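Local coordinates for uncharacterized protein (Helicobacter pylori, PDB 4O5J) that probably mediates adhesion of the bacterium to host cells, serving as the extracellular domain of an outer membrane adhesin that binds sialic acid-bearing sugars, at residues A89-V94 with E157-A162; Q202-I207 with N244-M249; S62-L67 with A268-Q273. All coordinates share one frame; numbering follows the deposited sequence.

Interaction 1: residues A89-V94 with E157-A162; sequences AVITSV and EDLQAA
Leu159 pushes its forked end against Ile91 and Val94, which lie one helical turn apart on the facing helix. Its two methyls divide the work. CD1 goes to Ile91, where it lies 3.9 Å from CG2 of Ile91. The same Leu159 CD1 is also 3.9 Å from CD1 of Ile91, so it meets both branches of the isoleucine. CD2 of Leu159 turns to the other neighbour and comes within 3.6 Å of CG1 of Val94. This is the closest touch of the contact. The side chains of Val94 and Leu159 cross at nearly a right angle, while that of Ile91 runs aslant to the leucine.

The torsions explain the reach. Leu159 holds CG opposite its own backbone nitrogen (chi1 -178°), which carries the fork out toward the other helix. Val94 presents the methyl that is likewise opposite its backbone nitrogen (chi1 169°). The backbones stay well apart, with CA of Ile91 8.0 Å from CA of Leu159. The side chains bridge that gap with apolar carbon alone, and no hydrogen bond crosses it. All three residues are buried.

The contact joins helix 82-101 to helix 146-163 inside the helical adhesion domain. Helix 193-209 closes in on the same side chains: Ile91 also touches Ala196 and Leu197, and Val94 touches Ala200. Helix 241-268 packs against Val90, Ser93 and Val94, and helix 281-309 against Ala89, Val90 and Ser93. Four other helices thus touch helix 82-101 here, and a loop residue, Tyr337, lies against Thr92.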
loop_
_atom_site.group_PDB
_atom_site.type_symbol
_atom_site.label_atom_id
_atom_site.label_comp_id
_atom_site.label_asym_id
_atom_site.label_seq_id
_atom_site.Cartn_x
_atom_site.Cartn_y
_atom_site.Cartn_z
ATOM N N ALA A 89 -6.328 -0.003 6.125
ATOM C CA ALA A 89 -7.049 -0.634 4.991
ATOM C C ALA A 89 -6.624 -2.089 4.818
ATOM O O ALA A 89 -7.469 -2.991 4.694
ATOM C CB ALA A 89 -6.803 0.136 3.685
ATOM N N VAL A 90 -5.330 -2.339 4.802
ATOM C CA VAL A 90 -4.821 -3.687 4.541
ATOM C C VAL A 90 -5.243 -4.655 5.659
ATOM O O VAL A 90 -5.750 -5.747 5.372
ATOM C CB VAL A 90 -3.294 -3.670 4.366
ATOM C CG1 VAL A 90 -2.726 -5.102 4.321
ATOM C CG2 VAL A 90 -2.963 -2.875 3.103
ATOM N N ILE A 91 -5.096 -4.246 6.915
ATOM C CA ILE A 91 -5.507 -5.104 8.055
ATOM C C ILE A 91 -7.003 -5.382 8.017
ATOM O O ILE A 91 -7.433 -6.522 8.134
ATOM C CB ILE A 91 -5.148 -4.445 9.432
ATOM C CG1 ILE A 91 -3.643 -4.214 9.607
ATOM C CG2 ILE A 91 -5.606 -5.351 10.567
ATOM C CD1 ILE A 91 -2.802 -5.436 9.449
ATOM N N THR A 92 -7.798 -4.331 7.861
ATOM C CA THR A 92 -9.239 -4.475 7.740
ATOM C C THR A 92 -9.596 -5.475 6.623
ATOM O O THR A 92 -10.509 -6.301 6.768
ATOM C CB THR A 92 -9.878 -3.151 7.402
ATOM O OG1 THR A 92 -9.646 -2.249 8.490
ATOM C CG2 THR A 92 -11.364 -3.317 7.207
ATOM N N SER A 93 -8.846 -5.427 5.517
ATOM C CA SER A 93 -9.187 -6.283 4.410
ATOM C C SER A 93 -8.755 -7.756 4.699
ATOM O O SER A 93 -9.423 -8.717 4.286
ATOM C CB SER A 93 -8.681 -5.697 3.093
ATOM O OG SER A 93 -7.319 -5.836 3.021
ATOM N N VAL A 94 -7.630 -7.929 5.400
ATOM C CA VAL A 94 -7.225 -9.266 5.820
ATOM C C VAL A 94 -8.281 -9.874 6.754
ATOM O O VAL A 94 -8.688 -11.047 6.598
ATOM C CB VAL A 94 -5.843 -9.240 6.539
ATOM C CG1 VAL A 94 -5.574 -10.596 7.196
ATOM C CG2 VAL A 94 -4.721 -8.877 5.563
ATOM N N GLU A 157 -7.527 -14.085 15.674
ATOM C CA GLU A 157 -7.844 -13.420 16.952
ATOM C C GLU A 157 -6.768 -12.464 17.371
ATOM O O GLU A 157 -7.086 -11.351 17.804
ATOM C CB GLU A 157 -8.105 -14.444 18.044
ATOM C CG GLU A 157 -9.424 -15.174 17.816
ATOM C CD GLU A 157 -9.491 -16.491 18.636
ATOM O OE1 GLU A 157 -8.434 -16.915 19.211
ATOM O OE2 GLU A 157 -10.604 -17.114 18.714
ATOM N N ASP A 158 -5.494 -12.850 17.220
ATOM C CA ASP A 158 -4.390 -11.944 17.583
ATOM C C ASP A 158 -4.431 -10.676 16.709
ATOM O O ASP A 158 -4.231 -9.550 17.186
ATOM C CB ASP A 158 -3.027 -12.636 17.443
ATOM C CG ASP A 158 -2.820 -13.721 18.488
ATOM O OD1 ASP A 158 -1.905 -14.574 18.332
ATOM O OD2 ASP A 158 -3.605 -13.744 19.476
ATOM N N LEU A 159 -4.665 -10.862 15.414
ATOM C CA LEU A 159 -4.704 -9.727 14.490
ATOM C C LEU A 159 -5.892 -8.827 14.853
ATOM O O LEU A 159 -5.755 -7.587 14.891
ATOM C CB LEU A 159 -4.811 -10.208 13.030
ATOM C CG LEU A 159 -4.805 -9.130 11.971
ATOM C CD1 LEU A 159 -3.567 -8.236 12.106
ATOM C CD2 LEU A 159 -4.882 -9.808 10.593
ATOM N N GLN A 160 -7.054 -9.416 15.101
ATOM C CA GLN A 160 -8.196 -8.619 15.548
ATOM C C GLN A 160 -7.868 -7.795 16.818
ATOM O O GLN A 160 -8.193 -6.594 16.905
ATOM C CB GLN A 160 -9.394 -9.543 15.791
ATOM C CG GLN A 160 -10.605 -8.865 16.452
ATOM C CD GLN A 160 -11.218 -7.861 15.545
ATOM O OE1 GLN A 160 -11.049 -6.645 15.717
ATOM N NE2 GLN A 160 -11.866 -8.338 14.553
ATOM N N ALA A 161 -7.236 -8.427 17.824
ATOM C CA ALA A 161 -6.873 -7.681 19.039
ATOM C C ALA A 161 -5.862 -6.552 18.739
ATOM O O ALA A 161 -5.909 -5.481 19.357
ATOM C CB ALA A 161 -6.319 -8.619 20.139
ATOM N N ALA A 162 -4.921 -6.807 17.810
ATOM C CA ALA A 162 -3.923 -5.793 17.461
ATOM C C ALA A 162 -4.614 -4.549 16.904
ATOM O O ALA A 162 -4.211 -3.424 17.163
ATOM C CB ALA A 162 -2.932 -6.342 16.454
#

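Interaction 2: residues Q202-I207 with N244-M249; sequences QLMDLI and NNIKAM
Met204 and Lys247 form the middle of the apolar part. They are the residues whose CA atoms are nearest across the two segments, with CA of Met204 6.1 Å from CA of Lys247. CB of Met204 sits 4.0 Å from CG of Lys247, so the lysine is used here for its carbon chain. Met204 is bent at chi2 and chi3, and these bends carry its terminal methyl toward helix 241-268. CE of Met204 reaches CG2 of Ile246 at 3.7 Å, the two side chains meeting at about a right angle.

The polar part is a salt bridge. NZ of Lys247 lies 3.4 Å from OD1 of Asp205. The lysine chain is extended until its last bend (chi4 -65°), and its CE is no farther from that oxygen, at 3.3 Å from OD1 of Asp205. No hydrogen bond is made across the contact. That same oxygen takes a hydrogen bond from Gln201, one turn back on helix 193-209.

The N-to-C directions of the two segments differ by 139°, so they are antiparallel in sense but well splayed. The contact is apolar on the buried side, charged where Asp205 and the lysine end are partly exposed. The long ion pair probably adds only modestly to the methionine packing.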
loop_
_atom_site.group_PDB
_atom_site.type_symbol
_atom_site.label_atom_id
_atom_site.label_comp_id
_atom_site.label_asym_id
_atom_site.label_seq_id
_atom_site.Cartn_x
_atom_site.Cartn_y
_atom_site.Cartn_z
ATOM N N GLN A 202 1.528 -13.868 8.527
ATOM C CA GLN A 202 1.497 -15.258 8.912
ATOM C C GLN A 202 0.155 -15.919 8.567
ATOM O O GLN A 202 0.108 -17.085 8.175
ATOM C CB GLN A 202 1.728 -15.409 10.439
ATOM C CG GLN A 202 3.124 -14.976 10.901
ATOM C CD GLN A 202 3.264 -15.171 12.413
ATOM O OE1 GLN A 202 3.088 -16.265 12.961
ATOM N NE2 GLN A 202 3.523 -14.086 13.083
ATOM N N LEU A 203 -0.929 -15.211 8.841
ATOM C CA LEU A 203 -2.255 -15.721 8.543
ATOM C C LEU A 203 -2.443 -15.995 7.030
ATOM O O LEU A 203 -2.780 -17.140 6.612
ATOM C CB LEU A 203 -3.322 -14.788 9.080
ATOM C CG LEU A 203 -4.771 -15.143 8.786
ATOM C CD1 LEU A 203 -5.088 -16.580 9.260
ATOM C CD2 LEU A 203 -5.722 -14.122 9.407
ATOM N N MET A 204 -2.196 -14.978 6.218
ATOM C CA MET A 204 -2.313 -15.137 4.751
ATOM C C MET A 204 -1.368 -16.221 4.252
ATOM O O MET A 204 -1.739 -17.016 3.367
ATOM C CB MET A 204 -2.034 -13.843 4.049
ATOM C CG MET A 204 -3.005 -12.731 4.413
ATOM S SD MET A 204 -4.756 -13.138 4.101
ATOM C CE MET A 204 -4.892 -12.581 2.352
ATOM N N ASP A 205 -0.149 -16.291 4.810
ATOM C CA ASP A 205 0.813 -17.346 4.373
ATOM C C ASP A 205 0.249 -18.725 4.691
ATOM O O ASP A 205 0.341 -19.644 3.874
ATOM C CB ASP A 205 2.149 -17.223 5.050
ATOM C CG ASP A 205 2.954 -16.054 4.519
ATOM O OD1 ASP A 205 2.477 -15.450 3.515
ATOM O OD2 ASP A 205 4.043 -15.689 5.098
ATOM N N LEU A 206 -0.325 -18.869 5.880
ATOM C CA LEU A 206 -0.833 -20.146 6.310
ATOM C C LEU A 206 -2.007 -20.548 5.416
ATOM O O LEU A 206 -2.124 -21.714 4.990
ATOM C CB LEU A 206 -1.255 -20.092 7.785
ATOM C CG LEU A 206 -1.732 -21.417 8.378
ATOM C CD1 LEU A 206 -0.706 -22.522 8.071
ATOM C CD2 LEU A 206 -1.941 -21.281 9.863
ATOM N N ILE A 207 -2.906 -19.603 5.162
ATOM C CA ILE A 207 -4.024 -19.875 4.262
ATOM C C ILE A 207 -3.549 -20.303 2.860
ATOM O O ILE A 207 -4.038 -21.309 2.277
ATOM C CB ILE A 207 -4.956 -18.656 4.161
ATOM C CG1 ILE A 207 -5.615 -18.394 5.548
ATOM C CG2 ILE A 207 -6.032 -18.867 3.026
ATOM C CD1 ILE A 207 -6.473 -17.161 5.627
ATOM N N ASN A 244 -5.157 -13.105 -3.453
ATOM C CA ASN A 244 -3.822 -12.838 -3.897
ATOM C C ASN A 244 -3.443 -11.368 -3.749
ATOM O O ASN A 244 -2.346 -11.051 -3.283
ATOM C CB ASN A 244 -3.644 -13.275 -5.340
ATOM C CG ASN A 244 -3.847 -14.771 -5.512
ATOM O OD1 ASN A 244 -3.637 -15.543 -4.559
ATOM N ND2 ASN A 244 -4.297 -15.188 -6.672
ATOM N N ASN A 245 -4.329 -10.471 -4.181
ATOM C CA ASN A 245 -4.014 -9.066 -4.147
ATOM C C ASN A 245 -3.809 -8.591 -2.671
ATOM O O ASN A 245 -2.882 -7.856 -2.382
ATOM C CB ASN A 245 -5.100 -8.248 -4.806
ATOM C CG ASN A 245 -4.968 -8.252 -6.327
ATOM O OD1 ASN A 245 -4.228 -9.052 -6.900
ATOM N ND2 ASN A 245 -5.692 -7.341 -6.977
ATOM N N ILE A 246 -4.694 -8.982 -1.770
ATOM C CA ILE A 246 -4.581 -8.604 -0.381
ATOM C C ILE A 246 -3.267 -9.165 0.183
ATOM O O ILE A 246 -2.537 -8.448 0.844
ATOM C CB ILE A 246 -5.766 -9.112 0.478
ATOM C CG1 ILE A 246 -7.049 -8.391 0.094
ATOM C CG2 ILE A 246 -5.455 -8.908 1.965
ATOM C CD1 ILE A 246 -8.317 -8.872 0.867
ATOM N N LYS A 247 -2.927 -10.401 -0.143
ATOM C CA LYS A 247 -1.689 -11.011 0.326
ATOM C C LYS A 247 -0.481 -10.232 -0.155
ATOM O O LYS A 247 0.481 -10.029 0.591
ATOM C CB LYS A 247 -1.611 -12.489 -0.106
ATOM C CG LYS A 247 -0.397 -13.196 0.486
ATOM C CD LYS A 247 -0.475 -14.703 0.187
ATOM C CE LYS A 247 0.652 -15.505 0.803
ATOM N NZ LYS A 247 1.925 -15.111 0.217
ATOM N N ALA A 248 -0.530 -9.746 -1.396
ATOM C CA ALA A 248 0.633 -9.030 -1.946
ATOM C C ALA A 248 0.835 -7.667 -1.277
ATOM O O ALA A 248 1.948 -7.131 -1.255
ATOM C CB ALA A 248 0.484 -8.873 -3.478
ATOM N N MET A 249 -0.237 -7.082 -0.740
ATOM C CA MET A 249 -0.147 -5.744 -0.129
ATOM C C MET A 249 0.746 -5.778 1.135
ATOM O O MET A 249 1.418 -4.772 1.457
ATOM C CB MET A 249 -1.501 -5.280 0.318
ATOM C CG MET A 249 -2.457 -5.058 -0.832
ATOM S SD MET A 249 -4.102 -4.754 -0.138
ATOM C CE MET A 249 -5.164 -4.729 -1.637
#

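Interaction 3: residues S62-L67 with A268-Q273; sequences SSLNYL and ASLQAQ
Leu64 faces the loop with both of its methyls. Its CD1 touches CB of Leu270 at 4.1 Å, and the two leucines run at a slant to one another. CD2 of Leu64 instead meets backbone. It comes within 3.4 Å of O of Gln271 and 3.9 Å of N of Ala272, touching the peptide that links these two residues. CG of Leu64 stands opposite the backbone nitrogen (chi1 180°), which carries the fork out from helix 57-76 to the loop.

The next shell shapes the loop. The side-chain amide of Gln273 curls back, and its NE2 donates to O of Gln271 over 2.8 Å. The N-H...O angle is 159°. The oxygen lies close to the plane of the glutamine amide, but the donor stands above the carbonyl plane of Gln271. This bond ties down the peptide that Leu64 touches.

Further out, the backbone N of Gln273 bonds to OD1 of Asn61, just before 62-67 on helix 57-76. Phe283 of helix 281-309 packs on both Leu270 and Gln273.

The loop follows helix 241-268 and leads on to helix 281-309. Leu64 and Leu270 are buried, while Gln271 and Ala272 are exposed. A leucine thus lies beneath an extended loop. The carbonyl oxygen beside its methyl is bonded by Gln273 within the loop, and no hydrogen bond crosses between the two segments.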
loop_
_atom_site.group_PDB
_atom_site.type_symbol
_atom_site.label_atom_id
_atom_site.label_comp_id
_atom_site.label_asym_id
_atom_site.label_seq_id
_atom_site.Cartn_x
_atom_site.Cartn_y
_atom_site.Cartn_z
ATOM N N SER A 62 11.775 25.900 1.257
ATOM C CA SER A 62 10.353 25.673 1.109
ATOM C C SER A 62 10.082 24.200 0.815
ATOM O O SER A 62 9.176 23.598 1.392
ATOM C CB SER A 62 9.866 26.504 -0.045
ATOM O OG SER A 62 8.500 26.516 -0.015
ATOM N N SER A 63 10.887 23.632 -0.085
ATOM C CA SER A 63 10.760 22.228 -0.475
ATOM C C SER A 63 11.138 21.313 0.681
ATOM O O SER A 63 10.464 20.294 0.928
ATOM C CB SER A 63 11.663 21.912 -1.664
ATOM O OG SER A 63 11.391 22.803 -2.744
ATOM N N LEU A 64 12.203 21.665 1.392
ATOM C CA LEU A 64 12.633 20.856 2.548
ATOM C C LEU A 64 11.535 20.870 3.591
ATOM O O LEU A 64 11.179 19.830 4.145
ATOM C CB LEU A 64 13.924 21.413 3.147
ATOM C CG LEU A 64 14.445 20.644 4.363
ATOM C CD1 LEU A 64 14.712 19.176 4.031
ATOM C CD2 LEU A 64 15.701 21.288 4.918
ATOM N N ASN A 65 10.960 22.045 3.830
ATOM C CA ASN A 65 9.889 22.127 4.793
ATOM C C ASN A 65 8.669 21.255 4.441
ATOM O O ASN A 65 8.034 20.687 5.329
ATOM C CB ASN A 65 9.468 23.561 5.039
ATOM C CG ASN A 65 8.315 23.653 6.038
ATOM O OD1 ASN A 65 7.149 23.739 5.665
ATOM N ND2 ASN A 65 8.635 23.580 7.315
ATOM N N TYR A 66 8.330 21.156 3.155
ATOM C CA TYR A 66 7.266 20.257 2.756
ATOM C C TYR A 66 7.649 18.775 3.043
ATOM O O TYR A 66 6.872 18.012 3.633
ATOM C CB TYR A 66 6.937 20.442 1.259
ATOM C CG TYR A 66 6.131 19.260 0.797
ATOM C CD1 TYR A 66 4.743 19.175 1.076
ATOM C CD2 TYR A 66 6.752 18.161 0.171
ATOM C CE1 TYR A 66 4.009 18.072 0.698
ATOM C CE2 TYR A 66 6.013 17.053 -0.222
ATOM C CZ TYR A 66 4.660 17.003 0.053
ATOM O OH TYR A 66 3.943 15.885 -0.330
ATOM N N LEU A 67 8.838 18.367 2.596
ATOM C CA LEU A 67 9.328 17.024 2.798
ATOM C C LEU A 67 9.238 16.643 4.278
ATOM O O LEU A 67 8.620 15.607 4.646
ATOM C CB LEU A 67 10.766 16.968 2.340
ATOM C CG LEU A 67 11.138 16.338 0.990
ATOM C CD1 LEU A 67 9.980 16.104 0.105
ATOM C CD2 LEU A 67 12.210 17.117 0.269
ATOM N N ALA A 268 15.895 13.989 10.474
ATOM C CA ALA A 268 16.482 14.594 11.670
ATOM C C ALA A 268 17.816 15.288 11.366
ATOM O O ALA A 268 18.116 16.259 12.005
ATOM C CB ALA A 268 16.659 13.566 12.803
ATOM N N SER A 269 18.583 14.769 10.398
ATOM C CA SER A 269 19.854 15.373 9.999
ATOM C C SER A 269 19.743 16.483 8.959
ATOM O O SER A 269 20.762 16.889 8.435
ATOM C CB SER A 269 20.837 14.295 9.518
ATOM O OG SER A 269 20.512 13.833 8.230
ATOM N N LEU A 270 18.530 16.978 8.667
ATOM C CA LEU A 270 18.335 18.011 7.623
ATOM C C LEU A 270 17.645 19.237 8.197
ATOM O O LEU A 270 16.611 19.120 8.869
ATOM C CB LEU A 270 17.506 17.471 6.444
ATOM C CG LEU A 270 18.263 16.449 5.605
ATOM C CD1 LEU A 270 17.345 15.860 4.612
ATOM C CD2 LEU A 270 19.401 17.141 4.881
ATOM N N GLN A 271 18.223 20.417 7.957
ATOM C CA GLN A 271 17.626 21.620 8.530
ATOM C C GLN A 271 17.608 22.753 7.513
ATOM O O GLN A 271 18.381 22.725 6.537
ATOM C CB GLN A 271 18.408 21.997 9.772
ATOM C CG GLN A 271 17.997 23.316 10.373
ATOM C CD GLN A 271 18.827 23.665 11.566
ATOM O OE1 GLN A 271 18.829 22.911 12.543
ATOM N NE2 GLN A 271 19.558 24.806 11.502
ATOM N N ALA A 272 16.721 23.733 7.715
ATOM C CA ALA A 272 16.593 24.860 6.774
ATOM C C ALA A 272 17.949 25.555 6.573
ATOM O O ALA A 272 18.668 25.773 7.539
ATOM C CB ALA A 272 15.531 25.844 7.249
ATOM N N GLN A 273 18.329 25.860 5.327
ATOM C CA GLN A 273 19.693 26.398 5.035
ATOM C C GLN A 273 19.823 27.903 5.181
ATOM O O GLN A 273 18.860 28.620 4.874
ATOM C CB GLN A 273 20.146 25.982 3.635
ATOM C CG GLN A 273 20.322 24.490 3.546
ATOM C CD GLN A 273 21.355 24.050 4.540
ATOM O OE1 GLN A 273 22.557 24.251 4.315
ATOM N NE2 GLN A 273 20.908 23.496 5.677
#

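Interactions 1 and 2 are neighbours in one helical bundle, with centres 12 Å apart. Helices 146-163 and 193-209 are consecutive, and the two contacts touch directly. CG2 of Val94 lies 3.7 Å from CG2 of Ile246, and CG1 of Val94 lies 4.1 Å from SD of Met204. The packing of Leu159 therefore continues through Val94 into interaction 2. Interaction 3 stands apart, with its centre 35 Å from that of interaction 1 and 38 Å from that of interaction 2. The nearest atoms are about 19 Å and about 21 Å away, respectively. Its segments, 62-67 and 268-273, bracket both other contacts in sequence. All three lie within the N-terminal adhesion domain.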